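Local coordinates for protein glycosyl hydrolase family 10 (Bacteroides intestinalis DSM 17393, PDB 4QPW) that binds xylan chains through this carbohydrate-binding module, one part of a larger enzyme that probably hydrolyses the glycosidic bonds of the polysaccharide, at residues L40-S45 and G130-K135; I54-A59 and T123-F128. All blocks are in the same frame, centred on the assembly; numbering follows the deposited sequence.

Contact 1 pairs strand 39-44 with strand 130-141 in one antiparallel sheet, and contact 2 pairs strand 54-57 with strand 120-124 in the other, the sheet that carries the xylan pocket. Their centres are about 10 Å apart. Along the chain the order is 40-45, 54-59, 123-128, 130-135: the chain changes sheet between 40-45 and 54-59 and again between 123-128 and 130-135, while 54-59 and 123-128 pair within one sheet. The inner faces touch: Ile42 CD1 lies 3.5 Å from Tyr56 CE2, and Thr44 OG1 is probably hydrogen-bonded to Phe128 O. The sugar-binding sheet thus rests on a packed apolar layer backed by contact 1.

Contact 1. Residues L40-S45 and G130-K135; sequences LEIKTS and GTIQIK
Ile42 and Ile132 face each other as a hydrogen-bonded antiparallel pair, Ile42 N giving to Ile132 O and Ile132 N to Ile42 O, the second bond 2.8 Å long, both nearly straight. The same double bonding joins Leu40 to Ile134. These four side chains share the buried face, where the end of Ile42 reaches across to the second isoleucine along: its CD1 packs 4.0 Å from Ile134 CD1 and a little farther from Ile132 CG2. Tyr56 and Met74 add to this apolar layer. At the far end Gly130 N gives a hydrogen bond to Thr44 OG1 (3.1 Å), while that hydroxyl also bonds Phe128 O; in the backbone conformation of Gly130 a CB would collide with the preceding carbonyl O, so only glycine fits easily.

The other face is polar. Glu41 and Gln133 run side by side, and Gln133 NE2 meets Glu41 OE2 at 2.8 Å on the anti side of the carboxylate, 25° out of its plane. With CG anti to the backbone N (chi1 -178°), the Glu41 chain passes Thr131, whose CG2 touches its CG at 3.6 Å. Asn34 also bonds OE2, and Arg77 holds the amide oxygen of Gln133. Were Glu41 an alanine, Gln133 NE2 and Asn34 would probably both lose their shared acceptor, leaving the Gln133 amide held by Arg77 at its oxygen end. The looser, solvent side is where Lys43 lies alongside Thr131, whose OG1 holds a water at 2.7 Å that Lys43 NZ reaches only weakly. One apolar face turned inward and one polar face outward is the pattern of a beta-sandwich sheet, here in a carbohydrate-binding module.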
loop_
_atom_site.group_PDB
_atom_site.type_symbol
_atom_site.label_atom_id
_atom_site.label_comp_id
_atom_site.label_asym_id
_atom_site.label_seq_id
_atom_site.Cartn_x
_atom_site.Cartn_y
_atom_site.Cartn_z
ATOM N N LEU A 40 4.759 -7.545 4.193
ATOM C CA LEU A 40 5.589 -6.468 3.671
ATOM C C LEU A 40 5.889 -5.506 4.806
ATOM O O LEU A 40 4.977 -5.186 5.591
ATOM C CB LEU A 40 4.866 -5.795 2.511
ATOM C CG LEU A 40 5.524 -4.630 1.860
ATOM C CD1 LEU A 40 6.887 -4.953 1.257
ATOM C CD2 LEU A 40 4.642 -4.035 0.806
ATOM N N GLU A 41 7.098 -4.985 4.923
ATOM C CA GLU A 41 7.481 -4.098 6.000
ATOM C C GLU A 41 8.232 -2.891 5.455
ATOM O O GLU A 41 9.162 -3.024 4.660
ATOM C CB GLU A 41 8.334 -4.883 6.995
ATOM C CG GLU A 41 8.784 -4.115 8.217
ATOM C CD GLU A 41 9.284 -5.009 9.372
ATOM O OE1 GLU A 41 10.502 -4.805 9.684
ATOM O OE2 GLU A 41 8.575 -5.752 9.973
ATOM N N ILE A 42 7.841 -1.732 5.920
ATOM C CA ILE A 42 8.465 -0.434 5.552
ATOM C C ILE A 42 8.951 0.163 6.890
ATOM O O ILE A 42 8.112 0.527 7.761
ATOM C CB ILE A 42 7.548 0.489 4.829
ATOM C CG1 ILE A 42 6.987 -0.227 3.558
ATOM C CG2 ILE A 42 8.246 1.811 4.512
ATOM C CD1 ILE A 42 5.594 -0.831 3.739
ATOM N N LYS A 43 10.269 0.232 7.083
ATOM C CA LYS A 43 10.843 0.726 8.336
ATOM C C LYS A 43 11.621 1.982 8.114
ATOM O O LYS A 43 12.470 2.039 7.221
ATOM C CB LYS A 43 11.745 -0.294 8.920
ATOM C CG LYS A 43 11.133 -1.432 9.536
ATOM C CD LYS A 43 12.173 -2.113 10.457
ATOM C CE LYS A 43 12.788 -1.069 11.363
ATOM N NZ LYS A 43 12.972 -1.555 12.755
ATOM N N THR A 44 11.368 2.969 8.946
ATOM C CA THR A 44 11.980 4.312 8.839
ATOM C C THR A 44 12.417 4.748 10.200
ATOM O O THR A 44 11.749 4.538 11.226
ATOM C CB THR A 44 11.086 5.332 8.335
ATOM O OG1 THR A 44 9.871 5.282 9.115
ATOM C CG2 THR A 44 10.750 5.139 6.883
ATOM N N SER A 45 13.627 5.382 10.278
ATOM C CA SER A 45 14.053 6.059 11.560
ATOM C C SER A 45 14.102 7.506 11.399
ATOM O O SER A 45 14.240 8.228 12.461
ATOM C CB SER A 45 15.341 5.458 12.094
ATOM O OG SER A 45 16.384 5.723 11.217
ATOM N N GLY A 130 8.800 4.935 11.966
ATOM C CA GLY A 130 8.548 3.697 12.641
ATOM C C GLY A 130 8.452 2.539 11.654
ATOM O O GLY A 130 9.110 2.542 10.614
ATOM N N THR A 131 7.657 1.552 12.017
ATOM C CA THR A 131 7.491 0.324 11.175
ATOM C C THR A 131 6.034 0.270 10.721
ATOM O O THR A 131 5.111 0.321 11.575
ATOM C CB THR A 131 7.840 -0.882 11.950
ATOM O OG1 THR A 131 9.233 -0.806 12.448
ATOM C CG2 THR A 131 7.764 -2.184 11.135
ATOM N N ILE A 132 5.821 0.177 9.403
ATOM C CA ILE A 132 4.512 -0.159 8.779
ATOM C C ILE A 132 4.595 -1.580 8.305
ATOM O O ILE A 132 5.567 -1.998 7.649
ATOM C CB ILE A 132 4.237 0.812 7.657
ATOM C CG1 ILE A 132 4.119 2.236 8.192
ATOM C CG2 ILE A 132 2.990 0.347 6.901
ATOM C CD1 ILE A 132 4.036 3.256 7.089
ATOM N N GLN A 133 3.576 -2.385 8.614
ATOM C CA GLN A 133 3.443 -3.767 8.116
ATOM C C GLN A 133 2.142 -3.946 7.361
ATOM O O GLN A 133 1.080 -3.450 7.792
ATOM C CB GLN A 133 3.513 -4.702 9.287
ATOM C CG GLN A 133 4.896 -4.643 10.004
ATOM C CD GLN A 133 4.991 -5.618 11.170
ATOM O OE1 GLN A 133 3.993 -5.899 11.826
ATOM N NE2 GLN A 133 6.130 -6.156 11.366
ATOM N N ILE A 134 2.238 -4.585 6.187
ATOM C CA ILE A 134 1.094 -4.794 5.283
ATOM C C ILE A 134 1.003 -6.264 5.012
ATOM O O ILE A 134 1.909 -6.900 4.497
ATOM C CB ILE A 134 1.275 -3.961 4.003
ATOM C CG1 ILE A 134 1.294 -2.483 4.346
ATOM C CG2 ILE A 134 0.141 -4.325 3.019
ATOM C CD1 ILE A 134 1.665 -1.574 3.179
ATOM N N LYS A 135 -0.139 -6.880 5.403
ATOM C CA LYS A 135 -0.290 -8.314 5.277
ATOM C C LYS A 135 -0.786 -8.776 3.867
ATOM O O LYS A 135 -0.346 -9.832 3.425
ATOM C CB LYS A 135 -1.302 -8.766 6.352
ATOM C CG LYS A 135 -1.392 -10.194 6.665
ATOM C CD LYS A 135 -0.159 -10.668 7.426
ATOM C CE LYS A 135 -0.249 -12.154 7.827
ATOM N NZ LYS A 135 1.004 -12.632 8.456
HETATM O O HOH W 1 10.095 -3.035 13.755
#

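Contact 2. Residues I54-A59 and T123-F128; sequences IQYHTA and TQSGLF. With XYP (beta-D-xylopyranose), chain B; XYP (beta-D-xylopyranose), chain C.
Gln55 and Gln124 run alongside each other toward the sugar, and together grip the bound xylose units. Gln55 OE1 accepts from O2 of the chain B xylose at 2.6 Å, and Gln124 NE2 gives an almost straight bond to O3 of the same sugar at 3.0 Å, so neighbouring hydroxyls are read by neighbouring amides. Gln55 NE2 turns to O4 of the chain C xylose (3.1 Å). The two amide planes stand 73° apart, and the link from Gln124 NE2 to Gln55 OE1 is weak. Glu20 and Trp18, also of the pocket, flank Gln55.

Behind the glutamines, the backbone fixes their spacing: they form a non-hydrogen-bonded antiparallel pair, followed by the hydrogen-bonded pair Tyr56 and Thr123. On the reverse face of the sheet, Tyr56 CG sits between the backbone N and the carbonyl carbon (chi1 42°), which folds the ring back beneath Thr123, whose carbonyl O lies over the ring centre, 3.6 Å above its plane. Thr123 CG2 packs on Tyr56 CE2 at 3.6 Å. In the plane of the ring, Tyr56 OH and Ser125 OG share a hydrogen bond of 2.8 Å. Thr58 OG1 and Thr123 OG1 are likewise paired at 3.0 Å. Past the strand, Ser125 to Phe128 make a type I turn, with Gly126 CA against the Ile54 side chain.

Strands 54-57 and 120-124 are inner neighbours in the five-stranded sheet, flanked by strands 19-21 and 82-89, while Tyr56 and Thr58 rest on strands 39-44 and 130-141 of the opposing sheet.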
loop_
_atom_site.group_PDB
_atom_site.type_symbol
_atom_site.label_atom_id
_atom_site.label_comp_id
_atom_site.label_asym_id
_atom_site.label_seq_id
_atom_site.Cartn_x
_atom_site.Cartn_y
_atom_site.Cartn_z
ATOM N N ILE A 54 9.017 8.360 0.265
ATOM C CA ILE A 54 9.052 6.901 0.491
ATOM C C ILE A 54 7.787 6.368 -0.168
ATOM O O ILE A 54 6.672 6.578 0.390
ATOM C CB ILE A 54 9.162 6.539 1.906
ATOM C CG1 ILE A 54 10.412 7.179 2.565
ATOM C CG2 ILE A 54 9.211 5.017 2.040
ATOM C CD1 ILE A 54 10.541 6.914 4.030
ATOM N N GLN A 55 7.926 5.841 -1.373
ATOM C CA GLN A 55 6.738 5.400 -2.179
ATOM C C GLN A 55 6.993 4.060 -2.768
ATOM O O GLN A 55 8.146 3.687 -3.087
ATOM C CB GLN A 55 6.375 6.449 -3.225
ATOM C CG GLN A 55 7.456 6.670 -4.283
ATOM C CD GLN A 55 7.049 7.661 -5.337
ATOM O OE1 GLN A 55 5.871 7.834 -5.658
ATOM N NE2 GLN A 55 8.039 8.388 -5.880
ATOM N N TYR A 56 5.920 3.250 -2.876
ATOM C CA TYR A 56 6.092 1.853 -3.212
ATOM C C TYR A 56 4.768 1.318 -3.713
ATOM O O TYR A 56 3.706 1.649 -3.172
ATOM C CB TYR A 56 6.622 1.067 -1.984
ATOM C CG TYR A 56 6.004 1.392 -0.661
ATOM C CD1 TYR A 56 6.464 2.501 0.100
ATOM C CD2 TYR A 56 4.948 0.689 -0.119
ATOM C CE1 TYR A 56 5.862 2.912 1.242
ATOM C CE2 TYR A 56 4.371 1.037 1.040
ATOM C CZ TYR A 56 4.794 2.164 1.749
ATOM O OH TYR A 56 4.204 2.485 2.953
ATOM N N HIS A 57 4.844 0.429 -4.679
ATOM C CA HIS A 57 3.614 -0.292 -5.083
ATOM C C HIS A 57 3.417 -1.419 -4.123
ATOM O O HIS A 57 4.338 -2.206 -3.797
ATOM C CB HIS A 57 3.760 -0.879 -6.482
ATOM C CG HIS A 57 3.847 0.152 -7.574
ATOM N ND1 HIS A 57 4.020 -0.249 -8.890
ATOM C CD2 HIS A 57 3.792 1.515 -7.551
ATOM C CE1 HIS A 57 4.091 0.848 -9.638
ATOM N NE2 HIS A 57 3.972 1.916 -8.873
ATOM N N THR A 58 2.183 -1.588 -3.649
ATOM C CA THR A 58 1.813 -2.741 -2.802
ATOM C C THR A 58 1.015 -3.772 -3.541
ATOM O O THR A 58 0.781 -4.899 -3.003
ATOM C CB THR A 58 1.082 -2.246 -1.542
ATOM O OG1 THR A 58 -0.055 -1.481 -1.919
ATOM C CG2 THR A 58 1.956 -1.471 -0.633
ATOM N N ALA A 59 0.642 -3.497 -4.779
ATOM C CA ALA A 59 -0.047 -4.392 -5.715
ATOM C C ALA A 59 0.151 -3.764 -7.106
ATOM O O ALA A 59 0.430 -2.563 -7.218
ATOM C CB ALA A 59 -1.540 -4.514 -5.403
ATOM N N THR A 123 1.564 3.573 -2.895
ATOM C CA THR A 123 1.443 3.713 -1.443
ATOM C C THR A 123 2.593 4.609 -1.002
ATOM O O THR A 123 3.742 4.458 -1.461
ATOM C CB THR A 123 1.540 2.330 -0.808
ATOM O OG1 THR A 123 0.632 1.420 -1.534
ATOM C CG2 THR A 123 1.093 2.334 0.591
ATOM N N GLN A 124 2.312 5.596 -0.143
ATOM C CA GLN A 124 3.289 6.605 0.267
ATOM C C GLN A 124 3.244 6.854 1.758
ATOM O O GLN A 124 2.118 7.008 2.332
ATOM C CB GLN A 124 3.059 7.910 -0.494
ATOM C CG GLN A 124 3.058 7.717 -1.994
ATOM C CD GLN A 124 3.021 8.981 -2.866
ATOM O OE1 GLN A 124 2.632 10.029 -2.367
ATOM N NE2 GLN A 124 3.497 8.944 -4.044
ATOM N N SER A 125 4.420 6.907 2.402
ATOM C CA SER A 125 4.499 7.032 3.848
ATOM C C SER A 125 5.775 7.785 4.296
ATOM O O SER A 125 6.196 7.535 5.389
ATOM C CB SER A 125 4.354 5.669 4.460
ATOM O OG SER A 125 5.360 4.782 4.026
ATOM N N GLY A 126 6.290 8.650 3.448
ATOM C CA GLY A 126 7.563 9.318 3.819
ATOM C C GLY A 126 7.536 10.090 5.137
ATOM O O GLY A 126 8.631 10.226 5.759
ATOM N N LEU A 127 6.399 10.591 5.549
ATOM C CA LEU A 127 6.374 11.362 6.806
ATOM C C LEU A 127 6.307 10.525 8.003
ATOM O O LEU A 127 6.394 11.019 9.176
ATOM C CB LEU A 127 5.169 12.306 6.789
ATOM C CG LEU A 127 5.164 13.289 5.665
ATOM C CD1 LEU A 127 3.863 14.155 5.604
ATOM C CD2 LEU A 127 6.378 14.220 5.707
ATOM N N PHE A 128 6.078 9.180 7.927
ATOM C CA PHE A 128 5.951 8.305 9.054
ATOM C C PHE A 128 7.223 7.766 9.526
ATOM O O PHE A 128 8.006 7.214 8.720
ATOM C CB PHE A 128 4.962 7.124 8.740
ATOM C CG PHE A 128 4.753 6.211 9.905
ATOM C CD1 PHE A 128 3.937 6.584 10.974
ATOM C CD2 PHE A 128 5.390 5.038 10.033
ATOM C CE1 PHE A 128 3.759 5.727 12.050
ATOM C CE2 PHE A 128 5.168 4.184 11.068
ATOM C CZ PHE A 128 4.421 4.525 12.131
HETATM C C1 XYP B . 6.072 11.014 -8.238
HETATM C C2 XYP B . 5.209 10.735 -7.040
HETATM C C3 XYP B . 4.152 11.811 -6.847
HETATM C C4 XYP B . 4.863 13.189 -6.809
HETATM C C5 XYP B . 5.765 13.308 -7.979
HETATM O O2 XYP B . 4.532 9.488 -7.205
HETATM O O3 XYP B . 3.422 11.549 -5.613
HETATM O O4 XYP B . 3.828 14.181 -6.781
HETATM O O5 XYP B . 6.758 12.303 -8.002
HETATM C C1 XYP C . 7.958 7.697 -11.487
HETATM C C2 XYP C . 9.226 8.323 -10.847
HETATM C C3 XYP C . 8.771 8.894 -9.524
HETATM C C4 XYP C . 7.545 9.732 -9.620
HETATM C C5 XYP C . 6.426 8.982 -10.316
HETATM O O2 XYP C . 10.289 7.396 -10.685
HETATM O O3 XYP C . 9.841 9.666 -8.896
HETATM O O4 XYP C . 7.082 10.055 -8.289
HETATM O O5 XYP C . 6.882 8.553 -11.619
#